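Local atomic coordinates of lytic Polysaccharide Monooxygenase (Phytophthora infestans, PDB entry 6Z5Y), a protein that probably uses a copper ion to cleave pectin oxidatively, as a secreted lytic polysaccharide monooxygenase of a plant-infecting oomycete. Residues Pro9-Ile23 with Val65-Lys78. Numbering follows the deposited sequence. Where two conformers were deposited one is given.
Sequences PSWKASKTNNWVVEI and VFGEECGFTDPKGK
K12 lays its side chain along T73 and D74 and ends in the type II turn E68-G71. K12 CB lies 3.7 Å from F72 O, the carbonyl that already takes an almost straight bond from K12 N (177° at the hydrogen). CG packs against CA and CB of D74, while CD and CE run past T73 O. A bend at the last torsion (chi4 135°) then turns NZ into the turn. There K12 NZ donates to G71 O at 2.9 Å and, nearly in line with the C=O, to E69 O at 3.1 Å. A long, weak bond from K12 NZ to E68 OE1 (3.3 Å) forms part of a salt bridge. In this conformer two carbonyls hold the ammonium and the carboxylate adds a weak third partner, tying the lysine mainly to main chain.

On the backbone, D74 N donates to S10 O, approaching from above the carbonyl plane; with the K12-F72 bond this makes W11-T73 a single beta bridge. The indole of W11 takes T73 CG2 over its six-membered ring and presents its edge to F72 CB.

Next comes F72, whose ring fills the bend of 14-19. CG2 of T16 sits over the ring centre, a close CH-pi contact 3.4 Å from the centroid, with W19 O at the edge. That carbonyl is buried here and has no hydrogen-bond partner. V20 CG2 presses on G71 CA at 3.5 Å, and I23 CD1 lies over one face of the F66 ring, toward its rim.

Within the copper-binding LPMO domain, the contact laces the N-terminal segment leading into 21-23, an edge strand of the antiparallel sheet, to the loop after helix 56-60. The C70-C167 disulfide staples that loop to neighbouring strand 158-170, while N18 and W19 lie close to the copper ligands H1 and H96.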
ATOM      1  N   PRO A   9       7.953   7.293  -8.104  1.00  8.67           N
ATOM      2  CA  PRO A   9       7.402   8.382  -7.318  0.60  8.41           C
ATOM      3  C   PRO A   9       8.305   9.616  -7.341  1.00  8.50           C
ATOM      4  O   PRO A   9       9.482   9.514  -7.613  1.00  9.86           O
ATOM      5  CB  PRO A   9       7.424   7.798  -5.906  0.60  9.76           C
ATOM      6  CG  PRO A   9       8.652   6.889  -5.903  0.60 10.12           C
ATOM      7  CD  PRO A   9       8.676   6.306  -7.284  0.60 10.52           C
ATOM      8  N   SER A  10       7.670  10.713  -6.987  1.00  8.67           N
ATOM      9  CA  SER A  10       8.344  11.963  -6.618  1.00  9.79           C
ATOM     10  C   SER A  10       8.178  12.141  -5.122  1.00  8.95           C
ATOM     11  O   SER A  10       7.258  11.576  -4.533  1.00  8.86           O
ATOM     12  CB  SER A  10       7.769  13.145  -7.389  1.00 11.04           C
ATOM     13  OG  SER A  10       7.887  12.960  -8.799  1.00 12.76           O
ATOM     14  N   TRP A  11       8.996  12.993  -4.535  1.00  9.92           N
ATOM     15  CA  TRP A  11       9.049  13.126  -3.072  1.00 10.79           C
ATOM     16  C   TRP A  11       8.783  14.570  -2.674  1.00 11.39           C
ATOM     17  O   TRP A  11       9.292  15.495  -3.322  1.00 12.65           O
ATOM     18  CB  TRP A  11      10.390  12.632  -2.531  1.00 12.06           C
ATOM     19  CG  TRP A  11      10.621  11.214  -2.947  1.00 13.37           C
ATOM     20  CD1 TRP A  11      11.301  10.751  -4.034  1.00 14.69           C
ATOM     21  CD2 TRP A  11      10.063  10.046  -2.327  1.00 11.24           C
ATOM     22  NE1 TRP A  11      11.214   9.381  -4.114  1.00 15.16           N
ATOM     23  CE2 TRP A  11      10.479   8.917  -3.066  1.00 12.52           C
ATOM     24  CE3 TRP A  11       9.297   9.847  -1.183  1.00 10.06           C
ATOM     25  CZ2 TRP A  11      10.174   7.626  -2.681  1.00 12.86           C
ATOM     26  CZ3 TRP A  11       9.001   8.555  -0.813  1.00 10.67           C
ATOM     27  CH2 TRP A  11       9.409   7.452  -1.562  1.00 11.00           C
ATOM     28  N   LYS A  12       8.059  14.753  -1.571  0.50 10.97           N
ATOM     29  CA  LYS A  12       7.720  16.122  -1.082  0.50 11.83           C
ATOM     30  C   LYS A  12       8.864  16.716  -0.264  0.50 12.97           C
ATOM     31  O   LYS A  12       9.289  17.859  -0.593  0.50 17.39           O
ATOM     32  CB  LYS A  12       6.488  16.085  -0.181  0.50 14.66           C
ATOM     33  CG  LYS A  12       5.153  15.858  -0.866  0.50 15.06           C
ATOM     34  CD  LYS A  12       4.023  15.970   0.132  0.50 17.12           C
ATOM     35  CE  LYS A  12       2.791  15.153  -0.175  0.50 17.79           C
ATOM     36  NZ  LYS A  12       2.292  14.458   1.031  0.50 15.99           N
ATOM     37  N   ALA A  13       9.278  15.986   0.773  0.50 13.34           N
ATOM     38  CA  ALA A  13      10.163  16.453   1.866  0.50 15.28           C
ATOM     39  C   ALA A  13      11.419  15.599   1.900  0.50 13.73           C
ATOM     40  O   ALA A  13      12.493  16.149   2.098  0.50 16.15           O
ATOM     41  CB  ALA A  13       9.460  16.420   3.203  0.50 18.20           C
ATOM     42  N   SER A  14      11.291  14.285   1.726  0.50 10.86           N
ATOM     43  CA  SER A  14      12.472  13.391   1.743  0.50 13.02           C
ATOM     44  C   SER A  14      12.181  12.125   0.940  0.50 11.23           C
ATOM     45  O   SER A  14      10.941  11.672   1.046  0.50 12.44           O
ATOM     46  CB  SER A  14      12.901  13.091   3.175  0.50 15.14           C
ATOM     47  OG  SER A  14      11.930  12.365   3.917  0.50 15.72           O
ATOM     48  N   LYS A  15      13.226  11.629   0.181  1.00 13.76           N
ATOM     49  CA  LYS A  15      12.962  10.253  -0.249  1.00 12.43           C
ATOM     50  C   LYS A  15      13.131   9.343   0.950  1.00 14.54           C
ATOM     51  O   LYS A  15      14.176   9.431   1.646  1.00 18.93           O
ATOM     52  CB  LYS A  15      14.015   9.843  -1.263  1.00 15.76           C
ATOM     53  CG  LYS A  15      13.910   8.383  -1.595  1.00 18.81           C
ATOM     54  CD  LYS A  15      15.112   7.712  -2.174  0.80 16.28           C
ATOM     55  CE  LYS A  15      15.097   6.215  -1.935  0.80 17.45           C
ATOM     56  NZ  LYS A  15      15.978   5.519  -2.893  0.80 16.69           N
ATOM     57  N   THR A  16      12.157   8.493   1.208  1.00 12.07           N
ATOM     58  CA  THR A  16      12.274   7.569   2.341  1.00 11.38           C
ATOM     59  C   THR A  16      11.344   6.396   2.088  1.00  9.85           C
ATOM     60  O   THR A  16      10.264   6.552   1.489  1.00 10.35           O
ATOM     61  CB  THR A  16      11.914   8.244   3.667  1.00 12.44           C
ATOM     62  OG1 THR A  16      11.969   7.218   4.681  1.00 13.28           O
ATOM     63  CG2 THR A  16      10.571   8.911   3.653  1.00 13.03           C
ATOM     64  N   ASN A  17      11.743   5.239   2.590  1.00  9.67           N
ATOM     65  CA  ASN A  17      10.898   4.018   2.529  1.00  9.49           C
ATOM     66  C   ASN A  17      10.084   3.826   3.804  1.00  8.85           C
ATOM     67  O   ASN A  17       9.430   2.795   3.971  1.00  9.90           O
ATOM     68  CB  ASN A  17      11.760   2.800   2.249  1.00 10.16           C
ATOM     69  CG  ASN A  17      12.716   2.491   3.371  1.00 11.25           C
ATOM     70  OD1 ASN A  17      12.599   3.039   4.473  1.00 11.89           O
ATOM     71  ND2 ASN A  17      13.640   1.579   3.132  1.00 13.66           N
ATOM     72  N   ASN A  18      10.030   4.840   4.643  1.00  8.88           N
ATOM     73  CA  ASN A  18       9.368   4.778   5.954  1.00 10.28           C
ATOM     74  C   ASN A  18       7.860   4.729   5.848  1.00  8.42           C
ATOM     75  O   ASN A  18       7.261   5.273   4.924  1.00  8.29           O
ATOM     76  CB  ASN A  18       9.771   6.036   6.751  1.00 12.10           C
ATOM     77  CG  ASN A  18       9.807   5.919   8.248  1.00 13.61           C
ATOM     78  OD1 ASN A  18       9.649   4.827   8.737  1.00 17.96           O
ATOM     79  ND2 ASN A  18       9.880   7.049   8.961  1.00 19.50           N
ATOM     80  N   TRP A  19       7.274   4.201   6.914  1.00  8.98           N
ATOM     81  CA  TRP A  19       5.860   4.369   7.157  1.00  8.34           C
ATOM     82  C   TRP A  19       5.546   5.822   7.460  1.00  7.91           C
ATOM     83  O   TRP A  19       6.371   6.647   7.862  1.00  9.42           O
ATOM     84  CB  TRP A  19       5.401   3.443   8.281  1.00  9.23           C
ATOM     85  CG  TRP A  19       6.296   3.346   9.470  1.00  9.71           C
ATOM     86  CD1 TRP A  19       7.120   2.303   9.757  1.00 10.85           C
ATOM     87  CD2 TRP A  19       6.434   4.258  10.572  1.00 10.18           C
ATOM     88  NE1 TRP A  19       7.769   2.491  10.929  1.00 12.57           N
ATOM     89  CE2 TRP A  19       7.353   3.680  11.462  1.00 11.51           C
ATOM     90  CE3 TRP A  19       5.857   5.488  10.911  1.00  9.48           C
ATOM     91  CZ2 TRP A  19       7.703   4.284  12.661  1.00 12.91           C
ATOM     92  CZ3 TRP A  19       6.234   6.105  12.084  1.00 11.53           C
ATOM     93  CH2 TRP A  19       7.160   5.514  12.948  1.00 12.68           C
ATOM     94  N   VAL A  20       4.256   6.111   7.255  1.00  7.91           N
ATOM     95  CA  VAL A  20       3.675   7.444   7.549  1.00  8.10           C
ATOM     96  C   VAL A  20       3.312   7.556   9.037  1.00  7.89           C
ATOM     97  O   VAL A  20       3.613   8.567   9.664  1.00  8.74           O
ATOM     98  CB  VAL A  20       2.460   7.699   6.638  1.00  8.11           C
ATOM     99  CG1 VAL A  20       1.882   9.082   6.879  1.00  9.29           C
ATOM    100  CG2 VAL A  20       2.813   7.501   5.176  1.00  9.02           C
ATOM    101  N   VAL A  21       2.648   6.529   9.542  1.00  7.36           N
ATOM    102  CA  VAL A  21       2.390   6.394  10.987  1.00  7.71           C
ATOM    103  C   VAL A  21       2.631   4.956  11.405  1.00  7.92           C
ATOM    104  O   VAL A  21       2.549   4.017  10.570  1.00  8.09           O
ATOM    105  CB  VAL A  21       0.966   6.806  11.378  1.00  8.13           C
ATOM    106  CG1 VAL A  21       0.658   8.261  11.038  1.00  8.46           C
ATOM    107  CG2 VAL A  21      -0.093   5.919  10.759  1.00  8.91           C
ATOM    108  N   GLU A  22       2.865   4.790  12.707  1.00  8.41           N
ATOM    109  CA  GLU A  22       2.919   3.483  13.375  1.00  8.59           C
ATOM    110  C   GLU A  22       2.019   3.620  14.609  1.00  9.85           C
ATOM    111  O   GLU A  22       2.305   4.472  15.454  1.00 12.07           O
ATOM    112  CB  GLU A  22       4.357   3.156  13.726  1.00  9.69           C
ATOM    113  CG  GLU A  22       4.464   1.848  14.472  1.00 11.43           C
ATOM    114  CD  GLU A  22       5.913   1.545  14.744  1.00 13.86           C
ATOM    115  OE1 GLU A  22       6.497   0.777  13.979  1.00 15.53           O
ATOM    116  OE2 GLU A  22       6.456   2.094  15.708  1.00 17.30           O
ATOM    117  N   ILE A  23       0.955   2.854  14.652  1.00 10.10           N
ATOM    118  CA  ILE A  23      -0.129   3.078  15.624  1.00 11.48           C
ATOM    119  C   ILE A  23      -0.551   1.759  16.235  1.00 10.96           C
ATOM    120  O   ILE A  23      -0.240   0.687  15.722  1.00 10.25           O
ATOM    121  CB  ILE A  23      -1.323   3.798  14.969  1.00 12.99           C
ATOM    122  CG1 ILE A  23      -1.952   3.001  13.814  1.00 13.00           C
ATOM    123  CG2 ILE A  23      -0.886   5.187  14.559  1.00 14.07           C
ATOM    124  CD1 ILE A  23      -3.145   3.669  13.155  1.00 14.64           C
ATOM    125  N   VAL A  65      -5.804   9.479  12.091  1.00  8.30           N
ATOM    126  CA  VAL A  65      -4.744   8.697  12.749  1.00  8.33           C
ATOM    127  C   VAL A  65      -3.837   8.040  11.725  1.00  8.15           C
ATOM    128  O   VAL A  65      -2.764   7.576  12.117  1.00  8.53           O
ATOM    129  CB  VAL A  65      -5.225   7.676  13.782  1.00 10.24           C
ATOM    130  CG1 VAL A  65      -5.944   8.351  14.915  1.00 12.09           C
ATOM    131  CG2 VAL A  65      -5.981   6.531  13.158  1.00 10.38           C
ATOM    132  N   PHE A  66      -4.231   7.996  10.454  1.00  7.94           N
ATOM    133  CA  PHE A  66      -3.360   7.433   9.410  1.00  8.78           C
ATOM    134  C   PHE A  66      -2.437   8.481   8.814  1.00  8.41           C
ATOM    135  O   PHE A  66      -1.606   8.107   7.978  1.00  9.04           O
ATOM    136  CB  PHE A  66      -4.176   6.679   8.368  1.00  8.54           C
ATOM    137  CG  PHE A  66      -4.676   5.389   8.910  1.00  8.77           C
ATOM    138  CD1 PHE A  66      -3.795   4.334   8.978  1.00 11.74           C
ATOM    139  CD2 PHE A  66      -5.942   5.217   9.413  1.00  9.81           C
ATOM    140  CE1 PHE A  66      -4.185   3.104   9.456  1.00 14.42           C
ATOM    141  CE2 PHE A  66      -6.337   3.995   9.924  1.00 12.49           C
ATOM    142  CZ  PHE A  66      -5.446   2.936   9.942  1.00 12.99           C
ATOM    143  N   GLY A  67      -2.521   9.731   9.227  1.00  8.81           N
ATOM    144  CA  GLY A  67      -1.531  10.726   8.838  1.00  9.15           C
ATOM    145  C   GLY A  67      -1.737  11.250   7.436  1.00  8.49           C
ATOM    146  O   GLY A  67      -2.747  11.018   6.770  1.00  9.30           O
ATOM    147  N   GLU A  68      -0.728  11.976   6.973  1.00  9.36           N
ATOM    148  CA  GLU A  68      -0.761  12.801   5.756  0.60 11.02           C
ATOM    149  C   GLU A  68      -1.194  11.951   4.552  1.00  9.67           C
ATOM    150  O   GLU A  68      -0.606  10.869   4.293  1.00  9.34           O
ATOM    151  CB  GLU A  68       0.654  13.324   5.484  0.60 14.25           C
ATOM    152  CG  GLU A  68       1.043  14.633   6.138  0.60 17.57           C
ATOM    153  CD  GLU A  68       2.318  15.123   5.470  0.60 20.21           C
ATOM    154  OE1 GLU A  68       2.282  15.383   4.242  0.60 23.62           O
ATOM    155  OE2 GLU A  68       3.351  15.176   6.158  0.60 28.27           O
ATOM    156  N   GLU A  69      -2.055  12.519   3.735  1.00 10.97           N
ATOM    157  CA  GLU A  69      -2.366  11.992   2.405  1.00 11.43           C
ATOM    158  C   GLU A  69      -1.055  11.858   1.609  1.00  9.86           C
ATOM    159  O   GLU A  69      -0.227  12.730   1.677  1.00 10.43           O
ATOM    160  CB  GLU A  69      -3.330  12.990   1.723  1.00 13.33           C
ATOM    161  CG  GLU A  69      -3.908  12.471   0.449  1.00 13.86           C
ATOM    162  CD  GLU A  69      -4.924  13.338  -0.246  0.80 13.25           C
ATOM    163  OE1 GLU A  69      -5.263  14.409   0.290  0.80 15.15           O
ATOM    164  OE2 GLU A  69      -5.323  12.958  -1.366  0.80 15.52           O
ATOM    165  N   CYS A  70      -0.921  10.762   0.907  1.00  9.51           N
ATOM    166  CA  CYS A  70       0.211  10.491   0.015  0.50  8.92           C
ATOM    167  C   CYS A  70       1.518  10.240   0.765  1.00  8.40           C
ATOM    168  O   CYS A  70       2.543   9.992   0.140  1.00  8.72           O
ATOM    169  CB  CYS A  70       0.394  11.579  -1.029  0.50 10.27           C
ATOM    170  SG  CYS A  70      -1.039  11.701  -2.133  0.50 10.62           S
ATOM    171  N   GLY A  71       1.509  10.252   2.100  1.00  9.59           N
ATOM    172  CA  GLY A  71       2.773  10.019   2.806  1.00  9.95           C
ATOM    173  C   GLY A  71       3.818  11.027   2.412  1.00  9.64           C
ATOM    174  O   GLY A  71       3.564  12.238   2.375  1.00 10.93           O
ATOM    175  N   PHE A  72       5.013  10.525   2.119  1.00  8.80           N
ATOM    176  CA  PHE A  72       6.184  11.338   1.749  1.00  9.01           C
ATOM    177  C   PHE A  72       6.197  11.636   0.258  1.00  8.33           C
ATOM    178  O   PHE A  72       7.064  12.392  -0.178  1.00  9.24           O
ATOM    179  CB  PHE A  72       7.454  10.616   2.182  1.00  9.38           C
ATOM    180  CG  PHE A  72       7.538  10.303   3.647  1.00 10.01           C
ATOM    181  CD1 PHE A  72       8.046  11.212   4.537  1.00 12.33           C
ATOM    182  CD2 PHE A  72       7.120   9.087   4.151  1.00  9.82           C
ATOM    183  CE1 PHE A  72       8.158  10.891   5.887  1.00 13.60           C
ATOM    184  CE2 PHE A  72       7.208   8.767   5.490  1.00 10.97           C
ATOM    185  CZ  PHE A  72       7.728   9.680   6.371  1.00 13.04           C
ATOM    186  N   THR A  73       5.312  11.010  -0.505  1.00  8.35           N
ATOM    187  CA  THR A  73       5.342  11.146  -1.953  1.00  8.06           C
ATOM    188  C   THR A  73       4.551  12.367  -2.362  1.00  9.20           C
ATOM    189  O   THR A  73       3.631  12.818  -1.675  1.00 11.02           O
ATOM    190  CB  THR A  73       4.823   9.883  -2.651  1.00  8.35           C
ATOM    191  OG1 THR A  73       3.427   9.698  -2.372  1.00  9.50           O
ATOM    192  CG2 THR A  73       5.624   8.653  -2.271  1.00  8.49           C
ATOM    193  N   ASP A  74       4.909  12.879  -3.529  1.00  9.04           N
ATOM    194  CA  ASP A  74       4.352  14.151  -4.053  1.00  9.66           C
ATOM    195  C   ASP A  74       3.395  13.893  -5.197  1.00  9.35           C
ATOM    196  O   ASP A  74       3.822  13.572  -6.310  1.00  9.24           O
ATOM    197  CB  ASP A  74       5.498  15.037  -4.519  1.00 10.63           C
ATOM    198  CG  ASP A  74       5.053  16.404  -4.959  1.00 12.33           C
ATOM    199  OD1 ASP A  74       3.837  16.695  -4.801  1.00 12.88           O
ATOM    200  OD2 ASP A  74       5.932  17.202  -5.338  1.00 15.54           O
ATOM    201  N   PRO A  75       2.088  14.080  -5.001  1.00  8.98           N
ATOM    202  CA  PRO A  75       1.165  13.858  -6.111  1.00  9.25           C
ATOM    203  C   PRO A  75       1.323  14.893  -7.218  1.00  9.26           C
ATOM    204  O   PRO A  75       0.849  14.660  -8.329  1.00  9.58           O
ATOM    205  CB  PRO A  75      -0.193  13.974  -5.435  1.00  9.70           C
ATOM    206  CG  PRO A  75       0.050  14.878  -4.253  1.00 10.25           C
ATOM    207  CD  PRO A  75       1.431  14.515  -3.765  1.00  9.93           C
ATOM    208  N   LYS A  76       1.939  16.029  -6.903  1.00 10.22           N
ATOM    209  CA  LYS A  76       2.196  17.089  -7.897  1.00 10.85           C
ATOM    210  C   LYS A  76       3.591  16.934  -8.495  1.00 12.22           C
ATOM    211  O   LYS A  76       4.086  17.824  -9.163  1.00 14.12           O
ATOM    212  CB  LYS A  76       1.988  18.461  -7.273  1.00 12.39           C
ATOM    213  CG  LYS A  76       0.522  18.754  -6.995  1.00 13.61           C
ATOM    214  CD  LYS A  76      -0.293  18.946  -8.267  1.00 16.72           C
ATOM    215  CE  LYS A  76      -1.724  19.467  -8.118  1.00 18.39           C
ATOM    216  NZ  LYS A  76      -2.392  19.736  -9.431  1.00 20.69           N
ATOM    217  N   GLY A  77       4.222  15.794  -8.338  1.00 11.13           N
ATOM    218  CA  GLY A  77       5.509  15.557  -8.984  1.00 12.82           C
ATOM    219  C   GLY A  77       5.374  15.342 -10.475  1.00 11.10           C
ATOM    220  O   GLY A  77       4.264  15.273 -11.061  1.00 10.97           O
ATOM    221  N   LYS A  78       6.509  15.186 -11.110  1.00 11.27           N
ATOM    222  CA  LYS A  78       6.565  14.952 -12.544  1.00 11.68           C
ATOM    223  C   LYS A  78       5.899  13.620 -12.864  1.00 10.34           C
ATOM    224  O   LYS A  78       6.312  12.578 -12.332  1.00 10.15           O
ATOM    225  CB  LYS A  78       8.018  14.888 -12.974  1.00 13.63           C
ATOM    226  CG  LYS A  78       8.192  14.616 -14.447  1.00 15.87           C
ATOM    227  CD  LYS A  78       9.600  14.753 -14.887  1.00 19.28           C
ATOM    228  CE  LYS A  78       9.845  14.159 -16.258  1.00 21.04           C
ATOM    229  NZ  LYS A  78      11.283  14.110 -16.592  1.00 25.39           N
TER
HETATM  230  O   HOH W   1       4.879  10.917  -6.636  1.00  8.38           O
HETATM  231  O   HOH W   2       6.387  11.018  -9.946  1.00 10.97           O